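Local coordinates for adenine Deaminase (Enterococcus faecalis, PDB 2ICS), which deacetylates acetyl-(R)-mandelate in vitro with very low efficiency and belongs to the metallo-dependent hydrolases, binding two zinc ions per subunit, at residues P74-T85 against Q105-G113; I220-I228 against H254-M264. One frame throughout, in Å; residues are numbered along the deposited sequence.

Contact 1. Residues P74-T85 against Q105-G113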
loop_
_atom_site.group_PDB
_atom_site.type_symbol
_atom_site.label_atom_id
_atom_site.label_comp_id
_atom_site.label_asym_id
_atom_site.label_seq_id
_atom_site.Cartn_x
_atom_site.Cartn_y
_atom_site.Cartn_z
ATOM N N PRO A 74 -7.233 10.555 6.635
ATOM C CA PRO A 74 -6.415 9.469 7.179
ATOM C C PRO A 74 -7.144 8.382 7.966
ATOM O O PRO A 74 -7.033 7.196 7.649
ATOM C CB PRO A 74 -5.393 10.214 8.026
ATOM C CG PRO A 74 -5.143 11.423 7.197
ATOM C CD PRO A 74 -6.545 11.850 6.799
ATOM N N ASP A 75 -7.894 8.767 8.986
ATOM C CA ASP A 75 -8.565 7.756 9.779
ATOM C C ASP A 75 -9.748 7.064 9.112
ATOM O O ASP A 75 -10.177 6.010 9.578
ATOM C CB ASP A 75 -8.954 8.330 11.146
ATOM C CG ASP A 75 -7.740 8.775 11.950
ATOM O OD1 ASP A 75 -6.649 8.181 11.781
ATOM O OD2 ASP A 75 -7.875 9.716 12.756
ATOM N N GLU A 76 -10.268 7.628 8.024
ATOM C CA GLU A 76 -11.380 6.988 7.317
ATOM C C GLU A 76 -10.868 5.850 6.436
ATOM O O GLU A 76 -11.616 4.936 6.106
ATOM C CB GLU A 76 -12.144 7.986 6.433
ATOM C CG GLU A 76 -12.918 9.049 7.192
ATOM C CD GLU A 76 -13.863 8.458 8.221
ATOM O OE1 GLU A 76 -14.683 7.589 7.860
ATOM O OE2 GLU A 76 -13.783 8.869 9.392
ATOM N N ILE A 77 -9.599 5.913 6.049
ATOM C CA ILE A 77 -9.002 4.871 5.207
ATOM C C ILE A 77 -8.021 4.050 6.027
ATOM O O ILE A 77 -7.486 3.046 5.552
ATOM C CB ILE A 77 -8.205 5.467 4.027
ATOM C CG1 ILE A 77 -7.064 6.328 4.577
ATOM C CG2 ILE A 77 -9.120 6.279 3.126
ATOM C CD1 ILE A 77 -6.086 6.799 3.536
ATOM N N GLY A 78 -7.772 4.495 7.253
ATOM C CA GLY A 78 -6.832 3.804 8.109
ATOM C C GLY A 78 -7.462 3.024 9.240
ATOM O O GLY A 78 -8.137 2.021 9.018
ATOM N N VAL A 79 -7.244 3.499 10.460
ATOM C CA VAL A 79 -7.753 2.843 11.650
ATOM C C VAL A 79 -9.187 2.326 11.528
ATOM O O VAL A 79 -9.476 1.213 11.952
ATOM C CB VAL A 79 -7.630 3.780 12.882
ATOM C CG1 VAL A 79 -8.408 5.067 12.650
ATOM C CG2 VAL A 79 -8.113 3.063 14.140
ATOM N N LYS A 80 -10.078 3.108 10.932
ATOM C CA LYS A 80 -11.465 2.676 10.805
ATOM C C LYS A 80 -11.674 1.513 9.833
ATOM O O LYS A 80 -12.765 0.954 9.758
ATOM C CB LYS A 80 -12.348 3.865 10.406
ATOM C CG LYS A 80 -12.324 5.006 11.428
ATOM C CD LYS A 80 -13.314 6.111 11.062
ATOM C CE LYS A 80 -13.194 7.324 11.993
ATOM N NZ LYS A 80 -13.543 7.029 13.415
ATOM N N LYS A 81 -10.631 1.142 9.097
ATOM C CA LYS A 81 -10.730 0.042 8.141
ATOM C C LYS A 81 -9.741 -1.069 8.489
ATOM O O LYS A 81 -9.433 -1.936 7.664
ATOM C CB LYS A 81 -10.474 0.562 6.723
ATOM C CG LYS A 81 -11.461 1.641 6.280
ATOM C CD LYS A 81 -12.892 1.107 6.273
ATOM C CE LYS A 81 -13.898 2.178 5.876
ATOM N NZ LYS A 81 -13.652 2.712 4.509
ATOM N N GLY A 82 -9.248 -1.032 9.721
ATOM C CA GLY A 82 -8.305 -2.039 10.177
ATOM C C GLY A 82 -6.895 -1.829 9.664
ATOM O O GLY A 82 -6.043 -2.704 9.815
ATOM N N VAL A 83 -6.642 -0.676 9.052
ATOM C CA VAL A 83 -5.318 -0.379 8.524
ATOM C C VAL A 83 -4.577 0.518 9.519
ATOM O O VAL A 83 -4.975 1.657 9.766
ATOM C CB VAL A 83 -5.419 0.306 7.133
ATOM C CG1 VAL A 83 -4.025 0.529 6.552
ATOM C CG2 VAL A 83 -6.247 -0.571 6.181
ATOM N N THR A 84 -3.507 -0.014 10.103
ATOM C CA THR A 84 -2.733 0.716 11.097
ATOM C C THR A 84 -1.750 1.738 10.525
ATOM O O THR A 84 -1.434 2.728 11.178
ATOM C CB THR A 84 -1.968 -0.266 12.020
ATOM O OG1 THR A 84 -1.095 -1.091 11.235
ATOM C CG2 THR A 84 -2.947 -1.151 12.773
ATOM N N THR A 85 -1.273 1.499 9.308
ATOM C CA THR A 85 -0.325 2.406 8.664
ATOM C C THR A 85 -0.680 2.639 7.195
ATOM O O THR A 85 -1.110 1.715 6.497
ATOM C CB THR A 85 1.131 1.842 8.739
ATOM O OG1 THR A 85 1.557 1.784 10.107
ATOM C CG2 THR A 85 2.094 2.726 7.968
ATOM N N GLN A 105 0.011 14.197 11.751
ATOM C CA GLN A 105 0.346 13.848 13.128
ATOM C C GLN A 105 -0.859 13.670 14.043
ATOM O O GLN A 105 -0.817 12.878 14.981
ATOM C CB GLN A 105 1.276 14.907 13.726
ATOM C CG GLN A 105 2.540 15.123 12.925
ATOM C CD GLN A 105 3.156 13.815 12.469
ATOM O OE1 GLN A 105 3.489 12.951 13.284
ATOM N NE2 GLN A 105 3.302 13.659 11.158
ATOM N N GLN A 106 -1.934 14.399 13.773
ATOM C CA GLN A 106 -3.130 14.317 14.607
ATOM C C GLN A 106 -3.994 13.087 14.321
ATOM O O GLN A 106 -4.992 12.851 15.004
ATOM C CB GLN A 106 -3.970 15.590 14.439
ATOM C CG GLN A 106 -4.450 15.835 13.017
ATOM C CD GLN A 106 -5.339 17.067 12.885
ATOM O OE1 GLN A 106 -4.929 18.188 13.211
ATOM N NE2 GLN A 106 -6.563 16.863 12.398
ATOM N N ALA A 107 -3.610 12.303 13.317
ATOM C CA ALA A 107 -4.367 11.107 12.953
ATOM C C ALA A 107 -4.022 9.941 13.872
ATOM O O ALA A 107 -2.898 9.824 14.340
ATOM C CB ALA A 107 -4.083 10.726 11.499
ATOM N N LYS A 108 -5.000 9.084 14.136
ATOM C CA LYS A 108 -4.771 7.927 14.992
ATOM C C LYS A 108 -3.897 6.960 14.203
ATOM O O LYS A 108 -2.999 6.312 14.747
ATOM C CB LYS A 108 -6.103 7.263 15.351
ATOM C CG LYS A 108 -7.025 8.110 16.230
ATOM C CD LYS A 108 -8.404 7.458 16.348
ATOM C CE LYS A 108 -9.288 8.135 17.397
ATOM N NZ LYS A 108 -9.544 9.576 17.107
ATOM N N THR A 109 -4.169 6.888 12.904
ATOM C CA THR A 109 -3.441 6.018 11.995
ATOM C C THR A 109 -2.020 6.524 11.812
ATOM O O THR A 109 -1.786 7.728 11.854
ATOM C CB THR A 109 -4.113 6.001 10.605
ATOM O OG1 THR A 109 -5.512 5.723 10.748
ATOM C CG2 THR A 109 -3.484 4.940 9.721
ATOM N N ASN A 110 -1.069 5.613 11.622
ATOM C CA ASN A 110 0.303 6.033 11.372
ATOM C C ASN A 110 0.299 6.444 9.908
ATOM O O ASN A 110 -0.172 5.693 9.051
ATOM C CB ASN A 110 1.297 4.884 11.570
ATOM C CG ASN A 110 1.313 4.365 12.987
ATOM O OD1 ASN A 110 1.334 5.141 13.938
ATOM N ND2 ASN A 110 1.311 3.045 13.138
ATOM N N VAL A 111 0.806 7.635 9.621
ATOM C CA VAL A 111 0.836 8.126 8.254
ATOM C C VAL A 111 2.238 8.478 7.790
ATOM O O VAL A 111 2.916 9.300 8.404
ATOM C CB VAL A 111 -0.048 9.382 8.090
ATOM C CG1 VAL A 111 0.027 9.894 6.662
ATOM C CG2 VAL A 111 -1.490 9.059 8.467
ATOM N N PHE A 112 2.670 7.836 6.712
ATOM C CA PHE A 112 3.971 8.111 6.121
ATOM C C PHE A 112 3.670 8.604 4.722
ATOM O O PHE A 112 2.519 8.549 4.275
ATOM C CB PHE A 112 4.822 6.848 6.053
ATOM C CG PHE A 112 5.183 6.296 7.396
ATOM C CD1 PHE A 112 6.153 6.921 8.182
ATOM C CD2 PHE A 112 4.535 5.173 7.895
ATOM C CE1 PHE A 112 6.473 6.434 9.445
ATOM C CE2 PHE A 112 4.846 4.674 9.156
ATOM C CZ PHE A 112 5.821 5.308 9.935
ATOM N N GLY A 113 4.684 9.091 4.028
ATOM C CA GLY A 113 4.441 9.569 2.687
ATOM C C GLY A 113 5.639 9.515 1.773
ATOM O O GLY A 113 6.781 9.451 2.220
#
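Asp75 and Thr109 lie antiparallel, side chain against side chain, in the dense part of this interface. With OG1 of Thr109 folded back beside its own N (chi1 -51°), hydroxyl and N-H both face one carboxylate oxygen. Thr109 N meets Asp75 OD1 at 3.0 Å, nearly end-on to the C-O bond, while Thr109 OG1 donates to the anti lone pair of Asp75 OD1 at 2.9 Å. Thr109 OG1 also accepts a nearly straight bond from Val79 N (2.8 Å, 172°), which ties the 3-10 segment 79-80 to the chain leading into strand 110-114. The methyl of Thr109 turns the other way, with CG2 lying 3.3 Å from Thr84 O. Close by, Pro74 CB rests on Ala107 CB at 3.7 Å. One residue on from Thr109, Asn110 N donates to Thr84 O at 2.9 Å, and Thr85 pairs with Asn110 in a parallel bridge. These bonds join neighbouring strands of a beta-alpha-beta unit (strand 83-89, helix 97-105, strand 110-114) in the TIM barrel. Across the bridge, Asn110 ND2 reaches Thr85 OG1 in its amide plane, and Thr85 CG2 touches the edge of the Phe112 ring at CD2, 3.5 Å away. Strand 350-364 adjoins this end, its Ile364 touching Val79, Thr84 and Asn110. The looser side begins at Lys108, whose N gives Asp75 only weak bonds and whose exposed chain runs off toward solvent. Lys108 NZ stops 4.7 Å from Asp75 OD2, not in contact, and its pull on the carboxylate is probably mild.

Contact 2. Residues I220-I228 against H254-M264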
loop_
_atom_site.group_PDB
_atom_site.type_symbol
_atom_site.label_atom_id
_atom_site.label_comp_id
_atom_site.label_asym_id
_atom_site.label_seq_id
_atom_site.Cartn_x
_atom_site.Cartn_y
_atom_site.Cartn_z
ATOM N N ILE A 220 0.767 -4.655 -18.552
ATOM C CA ILE A 220 1.581 -5.867 -18.696
ATOM C C ILE A 220 0.968 -6.999 -19.533
ATOM O O ILE A 220 1.671 -7.937 -19.912
ATOM C CB ILE A 220 1.965 -6.454 -17.319
ATOM C CG1 ILE A 220 0.723 -7.007 -16.619
ATOM C CG2 ILE A 220 2.636 -5.389 -16.471
ATOM C CD1 ILE A 220 1.041 -7.744 -15.329
ATOM N N LEU A 221 -0.328 -6.930 -19.817
ATOM C CA LEU A 221 -0.946 -7.978 -20.620
ATOM C C LEU A 221 -0.951 -7.616 -22.104
ATOM O O LEU A 221 -1.292 -6.495 -22.475
ATOM C CB LEU A 221 -2.387 -8.243 -20.165
ATOM C CG LEU A 221 -3.138 -9.318 -20.966
ATOM C CD1 LEU A 221 -2.529 -10.685 -20.686
ATOM C CD2 LEU A 221 -4.607 -9.321 -20.595
ATOM N N ASP A 222 -0.545 -8.561 -22.948
ATOM C CA ASP A 222 -0.554 -8.337 -24.389
ATOM C C ASP A 222 -1.956 -8.758 -24.810
ATOM O O ASP A 222 -2.267 -9.951 -24.859
ATOM C CB ASP A 222 0.480 -9.219 -25.093
ATOM C CG ASP A 222 0.667 -8.847 -26.562
ATOM O OD1 ASP A 222 -0.347 -8.653 -27.268
ATOM O OD2 ASP A 222 1.833 -8.754 -27.013
ATOM N N GLN A 223 -2.805 -7.779 -25.096
ATOM C CA GLN A 223 -4.181 -8.062 -25.475
ATOM C C GLN A 223 -4.313 -8.890 -26.752
ATOM O O GLN A 223 -5.322 -9.569 -26.951
ATOM C CB GLN A 223 -4.955 -6.751 -25.624
ATOM C CG GLN A 223 -5.022 -5.937 -24.341
ATOM C CD GLN A 223 -5.707 -4.597 -24.535
ATOM O OE1 GLN A 223 -5.301 -3.798 -25.381
ATOM N NE2 GLN A 223 -6.748 -4.343 -23.750
ATOM N N ALA A 224 -3.292 -8.841 -27.602
ATOM C CA ALA A 224 -3.309 -9.575 -28.863
ATOM C C ALA A 224 -3.119 -11.080 -28.695
ATOM O O ALA A 224 -3.760 -11.873 -29.386
ATOM C CB ALA A 224 -2.239 -9.022 -29.800
ATOM N N THR A 225 -2.236 -11.471 -27.783
ATOM C CA THR A 225 -1.966 -12.883 -27.550
ATOM C C THR A 225 -2.564 -13.362 -26.230
ATOM O O THR A 225 -2.575 -14.559 -25.935
ATOM C CB THR A 225 -0.450 -13.155 -27.541
ATOM O OG1 THR A 225 0.156 -12.463 -26.444
ATOM C CG2 THR A 225 0.179 -12.673 -28.842
ATOM N N ASP A 226 -3.064 -12.415 -25.443
ATOM C CA ASP A 226 -3.661 -12.720 -24.152
ATOM C C ASP A 226 -2.610 -13.341 -23.239
ATOM O O ASP A 226 -2.905 -14.222 -22.432
ATOM C CB ASP A 226 -4.845 -13.673 -24.334
ATOM C CG ASP A 226 -5.828 -13.607 -23.179
ATOM O OD1 ASP A 226 -6.248 -12.484 -22.823
ATOM O OD2 ASP A 226 -6.186 -14.673 -22.635
ATOM N N LYS A 227 -1.375 -12.877 -23.382
ATOM C CA LYS A 227 -0.271 -13.367 -22.570
ATOM C C LYS A 227 0.461 -12.191 -21.939
ATOM O O LYS A 227 0.408 -11.069 -22.446
ATOM C CB LYS A 227 0.709 -14.167 -23.429
ATOM C CG LYS A 227 0.158 -15.484 -23.957
ATOM C CD LYS A 227 1.129 -16.136 -24.936
ATOM C CE LYS A 227 2.504 -16.375 -24.312
ATOM N NZ LYS A 227 2.456 -17.310 -23.151
ATOM N N ILE A 228 1.143 -12.444 -20.831
ATOM C CA ILE A 228 1.894 -11.391 -20.176
ATOM C C ILE A 228 3.137 -11.088 -21.000
ATOM O O ILE A 228 3.918 -11.987 -21.315
ATOM C CB ILE A 228 2.299 -11.806 -18.756
ATOM C CG1 ILE A 228 1.047 -11.897 -17.885
ATOM C CG2 ILE A 228 3.284 -10.796 -18.163
ATOM C CD1 ILE A 228 1.341 -12.260 -16.457
ATOM N N HIS A 254 -9.144 -9.632 -15.231
ATOM C CA HIS A 254 -8.593 -10.496 -16.263
ATOM C C HIS A 254 -7.067 -10.506 -16.243
ATOM O O HIS A 254 -6.439 -11.559 -16.382
ATOM C CB HIS A 254 -9.083 -10.067 -17.644
ATOM C CG HIS A 254 -8.624 -10.972 -18.742
ATOM N ND1 HIS A 254 -9.005 -12.293 -18.822
ATOM C CD2 HIS A 254 -7.761 -10.766 -19.766
ATOM C CE1 HIS A 254 -8.395 -12.864 -19.845
ATOM N NE2 HIS A 254 -7.633 -11.958 -20.434
ATOM N N VAL A 255 -6.474 -9.333 -16.057
ATOM C CA VAL A 255 -5.023 -9.225 -16.028
ATOM C C VAL A 255 -4.423 -9.984 -14.840
ATOM O O VAL A 255 -3.444 -10.721 -14.993
ATOM C CB VAL A 255 -4.590 -7.746 -15.980
ATOM C CG1 VAL A 255 -3.078 -7.643 -15.865
ATOM C CG2 VAL A 255 -5.075 -7.029 -17.243
ATOM N N ALA A 256 -5.017 -9.798 -13.664
ATOM C CA ALA A 256 -4.557 -10.460 -12.444
ATOM C C ALA A 256 -4.720 -11.970 -12.551
ATOM O O ALA A 256 -3.855 -12.733 -12.104
ATOM C CB ALA A 256 -5.343 -9.935 -11.230
ATOM N N GLU A 257 -5.834 -12.399 -13.137
ATOM C CA GLU A 257 -6.109 -13.818 -13.301
ATOM C C GLU A 257 -5.142 -14.421 -14.302
ATOM O O GLU A 257 -4.609 -15.506 -14.080
ATOM C CB GLU A 257 -7.554 -14.034 -13.759
ATOM C CG GLU A 257 -8.587 -13.551 -12.746
ATOM C CD GLU A 257 -10.000 -13.532 -13.300
ATOM O OE1 GLU A 257 -10.168 -13.241 -14.505
ATOM O OE2 GLU A 257 -10.946 -13.789 -12.524
ATOM N N THR A 258 -4.908 -13.718 -15.405
ATOM C CA THR A 258 -3.984 -14.215 -16.415
ATOM C C THR A 258 -2.602 -14.347 -15.801
ATOM O O THR A 258 -1.929 -15.362 -15.978
ATOM C CB THR A 258 -3.909 -13.273 -17.626
ATOM O OG1 THR A 258 -5.188 -13.225 -18.263
ATOM C CG2 THR A 258 -2.872 -13.767 -18.627
ATOM N N ALA A 259 -2.181 -13.322 -15.067
ATOM C CA ALA A 259 -0.873 -13.347 -14.425
ATOM C C ALA A 259 -0.741 -14.551 -13.495
ATOM O O ALA A 259 0.278 -15.246 -13.514
ATOM C CB ALA A 259 -0.640 -12.047 -13.652
ATOM N N LEU A 260 -1.766 -14.805 -12.686
ATOM C CA LEU A 260 -1.725 -15.937 -11.759
ATOM C C LEU A 260 -1.562 -17.252 -12.516
ATOM O O LEU A 260 -0.739 -18.091 -12.145
ATOM C CB LEU A 260 -2.995 -15.987 -10.895
ATOM C CG LEU A 260 -3.071 -17.131 -9.868
ATOM C CD1 LEU A 260 -1.881 -17.066 -8.920
ATOM C CD2 LEU A 260 -4.369 -17.035 -9.084
ATOM N N ARG A 261 -2.338 -17.432 -13.581
ATOM C CA ARG A 261 -2.242 -18.649 -14.377
ATOM C C ARG A 261 -0.826 -18.858 -14.905
ATOM O O ARG A 261 -0.404 -19.993 -15.116
ATOM C CB ARG A 261 -3.249 -18.617 -15.533
ATOM C CG ARG A 261 -4.633 -19.108 -15.133
ATOM C CD ARG A 261 -5.666 -18.924 -16.238
ATOM N NE ARG A 261 -5.975 -17.514 -16.472
ATOM C CZ ARG A 261 -6.954 -17.084 -17.263
ATOM N NH1 ARG A 261 -7.726 -17.957 -17.900
ATOM N NH2 ARG A 261 -7.166 -15.783 -17.416
ATOM N N GLU A 262 -0.094 -17.768 -15.113
ATOM C CA GLU A 262 1.282 -17.857 -15.594
ATOM C C GLU A 262 2.243 -17.948 -14.415
ATOM O O GLU A 262 3.455 -18.024 -14.593
ATOM C CB GLU A 262 1.641 -16.644 -16.477
ATOM C CG GLU A 262 1.035 -16.707 -17.876
ATOM C CD GLU A 262 1.437 -15.543 -18.771
ATOM O OE1 GLU A 262 2.620 -15.140 -18.750
ATOM O OE2 GLU A 262 0.567 -15.039 -19.515
ATOM N N GLY A 263 1.695 -17.935 -13.206
ATOM C CA GLY A 263 2.526 -18.042 -12.021
ATOM C C GLY A 263 3.034 -16.723 -11.474
ATOM O O GLY A 263 3.981 -16.695 -10.689
HETATM N N MSE A 264 2.401 -15.627 -11.879
HETATM C CA MSE A 264 2.807 -14.301 -11.424
HETATM C C MSE A 264 1.824 -13.735 -10.397
HETATM O O MSE A 264 0.616 -13.737 -10.623
HETATM C CB MSE A 264 2.901 -13.356 -12.625
HETATM C CG MSE A 264 3.295 -11.926 -12.281
HETATM SE SE MSE A 264 3.174 -10.760 -13.829
HETATM C CE MSE A 264 4.957 -11.015 -14.560
HETATM O O HOH W 1 -1.261 -16.403 -20.661
HETATM O O HOH W 2 -5.782 -15.350 -19.976
HETATM O O HOH W 3 3.701 -14.417 -21.018
#
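Glu262 OE2 is held by two donors: Ile228 N reaches its syn lone pair at 3.0 Å (162°), and a water that also donates to Asp226 O supplies the second bond, the water oxygen lying 2.6 Å from Glu262 OE2. The other oxygen, OE1, receives Trp233 NE1 of helix 230-237 and a further water shared with Ile228 O, so both ends of the carboxylate are fixed and its rotation is restrained. Glu262 gets there with its extended chain lying alongside Ile228 and pointing the other way. At the far end of the contact His254 NE2 donates to Asp226 OD1 at 2.8 Å, again on a syn lone pair. The bond lies in the imidazole plane, and the carboxylate and ring planes are 19° apart, nearly coplanar. Asp226 owes its place to the hairpin of strands 221-222 and 227-228, where Asp226 and Lys227 face Asp222 in a G1 beta bulge; Asp222 OD1 forms an Asx turn with Ala224 N. The opposing helix, 253-261, closes in a Schellman motif with Gly263 at positive phi, just after Glu262. Between the polar ends, apolar side chains mesh. Leu221 forks against the helix, its CD2 lying 3.6 Å from His254 CD2 and its CD1 3.7 Å from Thr258 CG2. Thr258 OG1, poised over a face of the His254 ring toward its rim, donates to His254 O and accepts from a water bound to Asp226 OD2. Deeper in, Ile220 CG1 meets Val255 CG1 at 3.9 Å, and the SE atom of Met264, a selenomethionine, lies 4.0 Å from Ile220 CD1.

How the contacts relate
The two contacts illustrate how chemistry follows position in one fold. They share no element and lie on opposite sides of the chain's centre, about 34 Å apart between centres and about 20 Å between nearest atoms. Contact 1 sits closer to the middle and joins adjacent barrel strands through backbone pairing and direct side-chain bonds to an aspartate. Contact 2 lies farther out, where a hairpin packs on a helix: no strand pairing links its segments, and waters share the polar work with a glutamate and a histidine-aspartate pair. Both contacts are mostly buried, yet contact 2 has more apolar side-chain pairs, through its isoleucines, leucine, valine and selenomethionine.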